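Local coordinates for protein KLLA0E08119p (Kluyveromyces lactis, PDB 3VA7) that probably carboxylates urea with biotin and ATP, this piece holding the biotin carboxylase, carboxyltransferase and biotin carrier domains of the longer enzyme, at residues G720-N725 with T739-V744; L940-R945 with T1018-G1023; T949-A954 with K1012-R1017; V961-D966 with G1043-G1048. All blocks are in the same frame, centred on the assembly; numbering follows the deposited sequence.

The four contacts lie in and beside the carboxyltransferase site where biotin and urea are bound. Contact 1 belongs to subdomains A and B, and contacts 2, 3 and 4 to subdomains C and D. Contacts 1 and 3, with centres about 11 Å apart, close on biotin together: Thr739 and Ser1016 both border it, and Thr739 CB lies 3.4 Å from Ser1016 OG. Contact 3 meets contact 4 beside the urea, where Arg1017 NH1 probably bonds to Tyr1044 O at 2.8 Å. Contact 2 lies about 12 Å from contact 3 and 13 Å from contact 4, centre to centre, and packs on contact 4 through Cys942 and Leu1046.

Contact 1: residues G720-N725 with T739-V744; sequences GLHPSN and TGDEPV. With BTI (5-(hexahydro-2-oxo-1H-thieno[3,4-D]imidazol-6-yl)pentanal), chain B.
Ser724 and Gly740 bring the backbones to 5.6 Å between their CA atoms, the type I turn His722 to Asn725 meeting the type II' turn Thr739 to Glu742. Gly740, second residue of the latter, takes the positive phi (70°) that this turn needs and that favours glycine. The first turn closes with Asn725 N bonding to His722 O at 2.8 Å. The imidazole of His722 reaches across with CG trans to its own nitrogen, chi1 -175°, and Gly740 CA lies over one ring face in a CH-pi contact, 3.8 Å from the ring centroid. Pro723 CD lies over the opposite face, toward the rim, so the imidazole is sandwiched. The Asp741 carboxylate stands near the ring edge, modelled too close for its exact placing to be trusted; its OD1 is hydrogen-bonded to Trp711, whose indole also meets the His722 ring. Ser724 OG accepts a weak hydrogen bond from Gly740 N at 3.2 Å. The second segment continues to the ligand: Thr739 CG2 is 3.6 Å from biotin C4, and Val744 CG2 3.8 Å from C10 of the biotin side chain, while Thr739 OG1 is turned to Arg703. The contact thus joins the loop leading into strand 725-730 to the hairpin of strands 735-739 and 742-746, with strand 756-762 packed against Ser724 and Thr739, strand 701-705 alongside Pro743 and Val744, and helix 1133-1142 against Leu721.

Contact 2: residues L940-R945 with T1018-G1023; sequences LDCVTR and TYTARG
Arg945 and Tyr1019 both set out with CG trans to the main-chain nitrogen, chi1 157° and 171°, and these torsions lay the arginine over the base of the tyrosine. From CG to NE the Arg945 chain is extended, and its guanidinium plane is within 4° of the Tyr1019 ring plane. The overlap is with the start of the side chain more than with the ring: Tyr1019 CB sits over the centre of the guanidinium, 3.5 Å from Arg945 CZ, while NH1 comes to 3.6 Å from Tyr1019 CG. One turn back on the helix, Cys942 SG touches Tyr1019 CE2 at 3.7 Å in an oblique sulfur-aromatic contact and Ala1021 CB at the same 3.7 Å. A water donates to Cys942 O at 2.7 Å and to Tyr1019 O at 3.0 Å, bridging helix and loop backbones. Helix 937-949 of carboxyltransferase subdomains C and D is thereby packed on the irregular segment that leads into strand 1024-1028. The same spot faces the biotin carrier domain: Arg945 NH2 forms a salt bridge with Glu1199, which also accepts a hydrogen bond from Thr1018 OG1, and Thr1018 touches Lys1202 of the biotin pocket. A leucine in place of Arg945 would probably leave the Glu1199 carboxylate without its positive partner and Tyr1019 CB without the flat group now laid over it. At the far end of the tyrosine, its OH is hydrogen-bonded to Glu1038.

Contact 3: residues T949-A954 with K1012-R1017; sequences TIRSEA and KYNPSR. With BTI (5-(hexahydro-2-oxo-1H-thieno[3,4-D]imidazol-6-yl)pentanal), chain B.
Arg951 and Asn1014 supply the polar link, a weak hydrogen bond from Arg951 NH1 to the backbone O of Asn1014 (2.9 Å, with a bent angle of 124° at the hydrogen). The guanidinium is held more firmly from its own segment: Arg951 NE donates to Glu953 O at 3.0 Å, and that oxygen lies in the guanidinium plane. NH2 adds a bond to Val1144 O, which leaves the group little freedom to turn. The long reach comes from a fully extended chain whose CG is trans to the backbone nitrogen, chi1 -171°. The apolar part is Ile950 against Pro1015, a proline preceded by a cis peptide. Ile950 CG2 meets Pro1015 CG at 3.9 Å, and Ile950 CD1 comes to 4.0 Å from Ser1016 O. Among the flat groups, Arg1017 NH1 sits over the centre of the Tyr1013 ring, 3.7 Å above its plane, while Arg1017 NH2 is hydrogen-bonded to Thr1020 OG1. The ligand contact falls to Ser1016, whose OG is 3.6 Å from biotin C4, so the segment that packs on Ile950 and Arg951 also lines the biotin pocket. The 949-954 loop, leaving helix 937-949, thus rests on the biotin-lining loop between strands 997-1001 and 1024-1028; Tyr946 of that helix touches Arg951 and Arg1017, Tyr1013 and Arg1017 lie against strand 1045-1049, and Pro1015 and Ser1016 reach strand 735-739.

Contact 4: residues V961-D966 with G1043-G1048; sequences VDFIAD and GYQLVG. With URE (urea), chain C.
Gln1045 to Val1047 pass across Val961, Phe963 and Ile964 of the helix, and the two residues before them, Gly1043 and Tyr1044, border the bound urea with a backbone N and a ring. Gln1045 bends at chi2, -61°, and so lies against two helix residues: its CB is 3.7 Å from Ile964 CD1, and its CD 3.9 Å from Phe963 CD2, the amide plane inclined 53° to the ring. A glycine in place of Gln1045 would probably leave a gap beside Phe963 CD2 and Ile964 CD1, which now rest on the glutamine CD and CB. This is a helix laid across a beta-sheet of carboxyltransferase subdomains C and D, the axes of helix 961-966 and strand 1045-1048 approaching to 8.5 Å at 106°; strands 922-934 and 1024-1028 pair with that strand. Leu1046 turns its side chain to helix 937-949 and contributes its carbonyl here, its O lying 3.8 Å from Val961 CG2. A water donates to Leu1046 O at 2.9 Å and accepts from Val961 N at 3.2 Å. Val1047 follows with CG2 3.6 Å from Val961 CG2, the two side chains crossing near a right angle, and Leu979 of helix 972-979 packs against Val1047 as well.

Contact 1: residues G720-N725 with T739-V744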
# COMPACT_ATOMS: atom_id res chain seq x y z
N GLY A 720 -8.63 28.46 -14.81
CA GLY A 720 -7.73 28.04 -15.87
C GLY A 720 -8.22 28.62 -17.18
O GLY A 720 -9.43 28.82 -17.38
N LEU A 721 -7.30 28.87 -18.10
CA LEU A 721 -7.64 29.52 -19.34
C LEU A 721 -8.35 28.61 -20.31
O LEU A 721 -9.26 29.04 -21.00
CB LEU A 721 -6.41 30.16 -19.95
CG LEU A 721 -6.15 31.44 -19.17
CD1 LEU A 721 -4.81 32.03 -19.49
CD2 LEU A 721 -7.24 32.44 -19.48
N HIS A 722 -8.01 27.34 -20.35
CA HIS A 722 -8.62 26.51 -21.37
C HIS A 722 -10.15 26.37 -21.12
O HIS A 722 -10.57 26.12 -19.99
CB HIS A 722 -7.96 25.18 -21.41
CG HIS A 722 -8.45 24.32 -22.51
ND1 HIS A 722 -7.75 24.17 -23.68
CD2 HIS A 722 -9.57 23.57 -22.63
CE1 HIS A 722 -8.41 23.34 -24.47
NE2 HIS A 722 -9.51 22.96 -23.85
N PRO A 723 -10.97 26.50 -22.18
CA PRO A 723 -12.38 26.60 -21.89
C PRO A 723 -13.00 25.38 -21.26
O PRO A 723 -14.12 25.53 -20.79
CB PRO A 723 -13.02 26.84 -23.26
CG PRO A 723 -11.93 27.37 -24.08
CD PRO A 723 -10.73 26.65 -23.62
N SER A 724 -12.34 24.22 -21.22
CA SER A 724 -12.84 23.03 -20.47
C SER A 724 -12.55 23.09 -18.98
O SER A 724 -13.04 22.24 -18.22
CB SER A 724 -12.19 21.73 -20.94
OG SER A 724 -10.85 21.65 -20.47
N ASN A 725 -11.69 24.03 -18.58
CA ASN A 725 -11.27 24.20 -17.19
C ASN A 725 -12.43 24.75 -16.36
O ASN A 725 -13.11 25.67 -16.78
CB ASN A 725 -10.07 25.16 -17.12
CG ASN A 725 -8.78 24.59 -17.71
OD1 ASN A 725 -8.78 23.62 -18.50
ND2 ASN A 725 -7.67 25.20 -17.34
N THR A 739 -10.36 16.55 -20.49
CA THR A 739 -9.10 17.10 -19.96
C THR A 739 -8.53 17.90 -21.08
O THR A 739 -7.81 17.37 -21.91
CB THR A 739 -8.11 15.99 -19.57
OG1 THR A 739 -7.70 15.29 -20.76
CG2 THR A 739 -8.76 15.01 -18.60
N GLY A 740 -8.85 19.19 -21.12
CA GLY A 740 -8.58 20.00 -22.34
C GLY A 740 -9.52 19.57 -23.49
O GLY A 740 -10.74 19.47 -23.30
N ASP A 741 -8.95 19.23 -24.65
CA ASP A 741 -9.71 18.98 -25.85
C ASP A 741 -9.95 17.46 -26.13
O ASP A 741 -10.49 17.07 -27.16
CB ASP A 741 -9.02 19.69 -27.02
CG ASP A 741 -9.06 21.21 -26.90
OD1 ASP A 741 -10.18 21.77 -26.80
OD2 ASP A 741 -7.98 21.86 -26.92
N GLU A 742 -9.57 16.62 -25.19
CA GLU A 742 -9.72 15.20 -25.35
C GLU A 742 -10.37 14.66 -24.08
O GLU A 742 -10.04 15.14 -22.98
CB GLU A 742 -8.37 14.57 -25.48
CG GLU A 742 -7.69 14.85 -26.81
CD GLU A 742 -6.20 14.62 -26.72
OE1 GLU A 742 -5.78 13.46 -26.61
OE2 GLU A 742 -5.44 15.60 -26.72
N PRO A 743 -11.30 13.68 -24.22
CA PRO A 743 -12.06 13.13 -23.11
C PRO A 743 -11.58 11.78 -22.67
O PRO A 743 -10.90 11.10 -23.40
CB PRO A 743 -13.47 12.97 -23.70
CG PRO A 743 -13.20 12.59 -25.18
CD PRO A 743 -11.77 13.14 -25.52
N VAL A 744 -11.97 11.39 -21.47
CA VAL A 744 -11.54 10.14 -20.92
C VAL A 744 -12.64 9.68 -19.99
O VAL A 744 -13.25 10.51 -19.28
CB VAL A 744 -10.21 10.30 -20.17
CG1 VAL A 744 -10.21 11.57 -19.27
CG2 VAL A 744 -9.89 9.06 -19.38
C11 BTI B . -5.90 8.40 -17.57
O11 BTI B . -4.99 9.20 -17.94
C10 BTI B . -7.14 8.79 -16.72
C9 BTI B . -7.07 10.26 -16.31
C8 BTI B . -8.35 10.87 -15.75
C7 BTI B . -8.43 12.41 -15.81
C2 BTI B . -7.22 13.14 -15.27
S1 BTI B . -6.89 12.76 -13.57
C6 BTI B . -6.02 14.26 -13.28
C5 BTI B . -6.51 15.29 -14.27
N3 BTI B . -7.44 16.05 -13.48
C3 BTI B . -8.67 15.84 -13.87
O3 BTI B . -9.71 16.45 -13.35
N2 BTI B . -8.73 14.98 -14.87
C4 BTI B . -7.39 14.64 -15.34

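Contact 2: residues L940-R945 with T1018-G1023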
# COMPACT_ATOMS: atom_id res chain seq x y z
N LEU A 940 10.62 18.51 -12.27
CA LEU A 940 11.02 18.81 -13.62
C LEU A 940 10.94 17.54 -14.49
O LEU A 940 10.38 17.57 -15.59
CB LEU A 940 12.36 19.50 -13.67
CG LEU A 940 12.50 20.91 -13.03
CD1 LEU A 940 13.94 21.39 -12.95
CD2 LEU A 940 11.67 21.94 -13.76
N ASP A 941 11.38 16.40 -13.97
CA ASP A 941 11.36 15.21 -14.83
C ASP A 941 9.94 14.84 -15.25
O ASP A 941 9.75 14.10 -16.24
CB ASP A 941 12.05 14.01 -14.20
CG ASP A 941 12.51 13.00 -15.25
OD1 ASP A 941 13.10 13.38 -16.30
OD2 ASP A 941 12.31 11.80 -15.05
N CYS A 942 8.93 15.33 -14.48
CA CYS A 942 7.53 14.95 -14.73
C CYS A 942 7.12 15.68 -15.97
O CYS A 942 6.44 15.13 -16.80
CB CYS A 942 6.59 15.32 -13.57
SG CYS A 942 6.56 14.24 -12.13
N VAL A 943 7.57 16.92 -16.08
CA VAL A 943 7.33 17.70 -17.28
C VAL A 943 8.11 17.12 -18.46
O VAL A 943 7.58 17.02 -19.58
CB VAL A 943 7.67 19.19 -17.12
CG1 VAL A 943 7.26 19.92 -18.36
CG2 VAL A 943 6.99 19.80 -15.86
N THR A 944 9.34 16.69 -18.22
CA THR A 944 10.10 16.09 -19.29
C THR A 944 9.38 14.90 -19.90
O THR A 944 9.20 14.82 -21.10
CB THR A 944 11.56 15.76 -18.87
OG1 THR A 944 12.27 17.01 -18.72
CG2 THR A 944 12.24 14.80 -19.91
N ARG A 945 8.96 13.98 -19.08
CA ARG A 945 8.24 12.83 -19.55
C ARG A 945 6.98 13.29 -20.36
O ARG A 945 6.59 12.70 -21.39
CB ARG A 945 7.85 12.01 -18.32
CG ARG A 945 6.67 11.11 -18.52
CD ARG A 945 6.60 9.94 -17.48
NE ARG A 945 5.55 9.04 -17.96
CZ ARG A 945 5.25 7.85 -17.47
NH1 ARG A 945 5.88 7.35 -16.40
NH2 ARG A 945 4.25 7.18 -18.05
N THR A 1018 -0.14 11.60 -17.69
CA THR A 1018 -0.54 10.33 -17.18
C THR A 1018 0.22 9.97 -15.92
O THR A 1018 -0.12 8.98 -15.23
CB THR A 1018 -0.24 9.22 -18.15
OG1 THR A 1018 1.14 9.27 -18.52
CG2 THR A 1018 -1.10 9.39 -19.39
N TYR A 1019 1.27 10.75 -15.64
CA TYR A 1019 2.20 10.45 -14.54
C TYR A 1019 2.62 11.73 -13.76
O TYR A 1019 2.93 12.79 -14.36
CB TYR A 1019 3.43 9.59 -15.02
CG TYR A 1019 4.43 9.52 -13.88
CD1 TYR A 1019 4.40 8.43 -12.97
CD2 TYR A 1019 5.36 10.61 -13.64
CE1 TYR A 1019 5.28 8.39 -11.87
CE2 TYR A 1019 6.24 10.60 -12.55
CZ TYR A 1019 6.18 9.49 -11.66
OH TYR A 1019 7.00 9.45 -10.58
N THR A 1020 2.63 11.64 -12.43
CA THR A 1020 3.11 12.75 -11.59
C THR A 1020 3.76 12.11 -10.38
O THR A 1020 3.41 10.97 -9.98
CB THR A 1020 1.94 13.69 -11.16
OG1 THR A 1020 1.09 13.96 -12.29
CG2 THR A 1020 2.48 15.06 -10.55
N ALA A 1021 4.73 12.80 -9.81
CA ALA A 1021 5.55 12.19 -8.75
C ALA A 1021 4.85 12.50 -7.46
O ALA A 1021 4.21 13.56 -7.33
CB ALA A 1021 7.02 12.79 -8.75
N ARG A 1022 4.99 11.60 -6.48
CA ARG A 1022 4.43 11.80 -5.12
C ARG A 1022 4.95 13.06 -4.45
O ARG A 1022 6.16 13.30 -4.38
CB ARG A 1022 4.79 10.56 -4.30
CG ARG A 1022 4.50 10.56 -2.80
CD ARG A 1022 4.27 9.15 -2.32
NE ARG A 1022 4.88 8.83 -1.01
CZ ARG A 1022 6.18 8.72 -0.79
NH1 ARG A 1022 7.02 8.93 -1.78
NH2 ARG A 1022 6.66 8.40 0.40
N GLY A 1023 4.05 13.89 -3.95
CA GLY A 1023 4.41 15.11 -3.23
C GLY A 1023 4.58 16.35 -4.09
O GLY A 1023 4.73 17.45 -3.56
O HOH W 1 4.68 13.14 -16.77

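Contact 3: residues T949-A954 with K1012-R1017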
# COMPACT_ATOMS: atom_id res chain seq x y z
N THR A 949 6.49 12.20 -24.21
CA THR A 949 5.56 11.09 -24.41
C THR A 949 4.24 11.49 -24.98
O THR A 949 3.51 10.63 -25.47
CB THR A 949 5.29 10.29 -23.16
OG1 THR A 949 4.59 11.15 -22.25
CG2 THR A 949 6.57 9.77 -22.55
N ILE A 950 3.89 12.78 -24.89
CA ILE A 950 2.48 13.17 -25.14
C ILE A 950 2.33 14.43 -25.97
O ILE A 950 1.68 14.39 -27.00
CB ILE A 950 1.67 13.35 -23.80
CG1 ILE A 950 1.46 11.99 -23.14
CG2 ILE A 950 0.34 14.12 -24.02
CD1 ILE A 950 0.61 12.05 -21.80
N ARG A 951 2.89 15.53 -25.46
CA ARG A 951 2.86 16.81 -26.12
C ARG A 951 4.18 17.54 -25.88
O ARG A 951 4.47 17.93 -24.73
CB ARG A 951 1.74 17.67 -25.57
CG ARG A 951 1.54 18.92 -26.40
CD ARG A 951 0.14 19.44 -26.25
NE ARG A 951 -0.03 20.69 -27.00
CZ ARG A 951 -1.20 21.26 -27.29
NH1 ARG A 951 -2.34 20.68 -26.93
NH2 ARG A 951 -1.23 22.40 -27.97
N SER A 952 4.96 17.78 -26.93
CA SER A 952 6.29 18.36 -26.74
C SER A 952 6.35 19.90 -26.78
O SER A 952 7.35 20.51 -26.34
CB SER A 952 7.27 17.77 -27.76
OG SER A 952 7.06 18.36 -29.03
N GLU A 953 5.30 20.51 -27.34
CA GLU A 953 5.16 21.99 -27.34
C GLU A 953 3.77 22.42 -26.93
O GLU A 953 2.75 21.82 -27.33
CB GLU A 953 5.50 22.58 -28.70
CG GLU A 953 6.94 22.26 -29.15
CD GLU A 953 7.26 22.85 -30.54
OE1 GLU A 953 6.69 22.36 -31.59
OE2 GLU A 953 8.08 23.80 -30.59
N ALA A 954 3.72 23.49 -26.15
CA ALA A 954 2.44 23.99 -25.68
C ALA A 954 2.77 25.30 -25.06
O ALA A 954 3.92 25.52 -24.76
CB ALA A 954 1.82 23.04 -24.68
N LYS A 1012 -4.82 24.34 -16.91
CA LYS A 1012 -4.54 22.97 -16.60
C LYS A 1012 -4.09 22.36 -17.90
O LYS A 1012 -4.33 22.94 -18.97
CB LYS A 1012 -5.80 22.34 -16.05
CG LYS A 1012 -6.11 22.84 -14.59
CD LYS A 1012 -7.56 23.25 -14.42
CE LYS A 1012 -7.90 23.45 -12.98
NZ LYS A 1012 -9.30 23.82 -12.82
N TYR A 1013 -3.37 21.25 -17.84
CA TYR A 1013 -2.81 20.72 -19.07
C TYR A 1013 -3.89 20.33 -20.11
O TYR A 1013 -5.06 20.03 -19.77
CB TYR A 1013 -1.94 19.50 -18.75
CG TYR A 1013 -0.51 19.77 -18.26
CD1 TYR A 1013 -0.18 20.88 -17.43
CD2 TYR A 1013 0.53 18.88 -18.59
CE1 TYR A 1013 1.12 21.09 -16.98
CE2 TYR A 1013 1.86 19.08 -18.12
CZ TYR A 1013 2.14 20.16 -17.34
OH TYR A 1013 3.42 20.32 -16.89
N ASN A 1014 -3.50 20.37 -21.39
CA ASN A 1014 -4.34 19.95 -22.47
C ASN A 1014 -3.54 19.09 -23.44
O ASN A 1014 -2.83 19.62 -24.30
CB ASN A 1014 -4.93 21.18 -23.16
CG ASN A 1014 -5.50 20.88 -24.54
OD1 ASN A 1014 -5.39 21.72 -25.46
ND2 ASN A 1014 -6.07 19.70 -24.72
N PRO A 1015 -3.65 17.76 -23.33
CA PRO A 1015 -4.42 16.96 -22.39
C PRO A 1015 -3.61 16.76 -21.13
O PRO A 1015 -2.43 17.13 -21.10
CB PRO A 1015 -4.54 15.58 -23.11
CG PRO A 1015 -3.30 15.44 -23.82
CD PRO A 1015 -2.87 16.89 -24.23
N SER A 1016 -4.19 16.12 -20.13
CA SER A 1016 -3.48 15.91 -18.88
C SER A 1016 -2.32 14.92 -18.99
O SER A 1016 -2.28 14.10 -19.88
CB SER A 1016 -4.48 15.52 -17.80
OG SER A 1016 -5.33 14.47 -18.27
N ARG A 1017 -1.39 14.98 -18.04
CA ARG A 1017 -0.28 14.00 -17.91
C ARG A 1017 -0.88 12.69 -17.52
O ARG A 1017 -2.00 12.67 -17.02
CB ARG A 1017 0.68 14.42 -16.81
CG ARG A 1017 1.40 15.73 -17.02
CD ARG A 1017 2.40 15.98 -15.87
NE ARG A 1017 1.77 15.87 -14.55
CZ ARG A 1017 1.05 16.84 -13.97
NH1 ARG A 1017 0.86 18.05 -14.55
NH2 ARG A 1017 0.50 16.61 -12.80
C11 BTI B . -5.90 8.40 -17.57
O11 BTI B . -4.99 9.20 -17.94
C10 BTI B . -7.14 8.79 -16.72
C9 BTI B . -7.07 10.26 -16.31
C8 BTI B . -8.35 10.87 -15.75
C7 BTI B . -8.43 12.41 -15.81
C2 BTI B . -7.22 13.14 -15.27
S1 BTI B . -6.89 12.76 -13.57
C6 BTI B . -6.02 14.26 -13.28
C5 BTI B . -6.51 15.29 -14.27
N3 BTI B . -7.44 16.05 -13.48
C3 BTI B . -8.67 15.84 -13.87
O3 BTI B . -9.71 16.45 -13.35
N2 BTI B . -8.73 14.98 -14.87
C4 BTI B . -7.39 14.64 -15.34

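Contact 4: residues V961-D966 with G1043-G1048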
# COMPACT_ATOMS: atom_id res chain seq x y z
N VAL A 961 6.70 26.90 -14.60
CA VAL A 961 6.76 28.08 -13.75
C VAL A 961 6.91 29.29 -14.61
O VAL A 961 6.26 30.31 -14.36
CB VAL A 961 7.84 27.97 -12.69
CG1 VAL A 961 8.21 29.39 -12.06
CG2 VAL A 961 7.43 26.93 -11.65
N ASP A 962 7.69 29.16 -15.69
CA ASP A 962 7.83 30.24 -16.66
C ASP A 962 6.53 30.67 -17.37
O ASP A 962 6.27 31.87 -17.51
CB ASP A 962 8.88 29.88 -17.70
CG ASP A 962 10.29 29.91 -17.14
OD1 ASP A 962 10.56 30.67 -16.19
OD2 ASP A 962 11.13 29.17 -17.67
N PHE A 963 5.72 29.71 -17.81
CA PHE A 963 4.35 29.98 -18.14
C PHE A 963 3.55 30.78 -17.06
O PHE A 963 2.97 31.83 -17.40
CB PHE A 963 3.64 28.69 -18.47
CG PHE A 963 2.17 28.84 -18.57
CD1 PHE A 963 1.61 29.55 -19.61
CD2 PHE A 963 1.34 28.29 -17.59
CE1 PHE A 963 0.22 29.72 -19.69
CE2 PHE A 963 -0.02 28.45 -17.67
CZ PHE A 963 -0.58 29.16 -18.70
N ILE A 964 3.50 30.31 -15.79
CA ILE A 964 2.79 31.09 -14.79
C ILE A 964 3.36 32.51 -14.83
O ILE A 964 2.61 33.50 -14.95
CB ILE A 964 2.98 30.68 -13.28
CG1 ILE A 964 2.63 29.22 -12.90
CG2 ILE A 964 2.29 31.72 -12.37
CD1 ILE A 964 1.77 28.53 -13.82
N ALA A 965 4.69 32.60 -14.73
CA ALA A 965 5.35 33.93 -14.69
C ALA A 965 4.98 34.79 -15.89
O ALA A 965 4.57 35.93 -15.74
CB ALA A 965 6.83 33.81 -14.59
N ASP A 966 5.09 34.22 -17.07
CA ASP A 966 4.83 34.97 -18.30
C ASP A 966 3.37 35.43 -18.45
O ASP A 966 3.11 36.58 -18.81
CB ASP A 966 5.33 34.14 -19.49
CG ASP A 966 5.32 34.88 -20.83
OD1 ASP A 966 5.35 34.14 -21.85
OD2 ASP A 966 5.32 36.14 -20.92
N GLY A 1043 -2.90 17.42 -14.06
CA GLY A 1043 -3.12 18.40 -15.09
C GLY A 1043 -2.66 19.76 -14.63
O GLY A 1043 -2.59 20.69 -15.45
N TYR A 1044 -2.35 19.90 -13.34
CA TYR A 1044 -1.86 21.22 -12.84
C TYR A 1044 -0.40 21.54 -13.29
O TYR A 1044 0.40 20.62 -13.57
CB TYR A 1044 -1.91 21.26 -11.32
CG TYR A 1044 -3.27 21.55 -10.69
CD1 TYR A 1044 -3.36 22.37 -9.55
CD2 TYR A 1044 -4.45 20.99 -11.19
CE1 TYR A 1044 -4.58 22.64 -8.96
CE2 TYR A 1044 -5.68 21.22 -10.58
CZ TYR A 1044 -5.73 22.06 -9.47
OH TYR A 1044 -6.94 22.34 -8.85
N GLN A 1045 -0.08 22.83 -13.36
CA GLN A 1045 1.29 23.35 -13.59
C GLN A 1045 2.19 23.03 -12.42
O GLN A 1045 1.87 23.32 -11.27
CB GLN A 1045 1.25 24.86 -13.86
CG GLN A 1045 0.32 25.25 -15.06
CD GLN A 1045 0.77 24.64 -16.38
OE1 GLN A 1045 -0.04 24.47 -17.32
NE2 GLN A 1045 2.05 24.31 -16.47
N LEU A 1046 3.31 22.40 -12.70
CA LEU A 1046 4.18 21.85 -11.67
C LEU A 1046 5.27 22.83 -11.24
O LEU A 1046 5.98 23.39 -12.04
CB LEU A 1046 4.78 20.51 -12.13
CG LEU A 1046 3.80 19.50 -12.73
CD1 LEU A 1046 4.52 18.28 -13.24
CD2 LEU A 1046 2.63 19.10 -11.76
N VAL A 1047 5.48 22.93 -9.94
CA VAL A 1047 6.14 24.08 -9.34
C VAL A 1047 7.18 23.59 -8.33
O VAL A 1047 8.19 24.26 -8.10
CB VAL A 1047 4.97 24.88 -8.79
CG1 VAL A 1047 4.91 25.06 -7.28
CG2 VAL A 1047 4.63 26.01 -9.66
N GLY A 1048 7.02 22.40 -7.75
CA GLY A 1048 7.96 21.96 -6.74
C GLY A 1048 7.43 20.77 -5.98
O GLY A 1048 6.41 20.18 -6.39
C URE C . -4.84 17.79 -10.87
O URE C . -4.69 17.99 -9.64
N1 URE C . -3.87 17.33 -11.63
N2 URE C . -5.95 18.04 -11.58
O HOH W 2 8.27 24.29 -13.48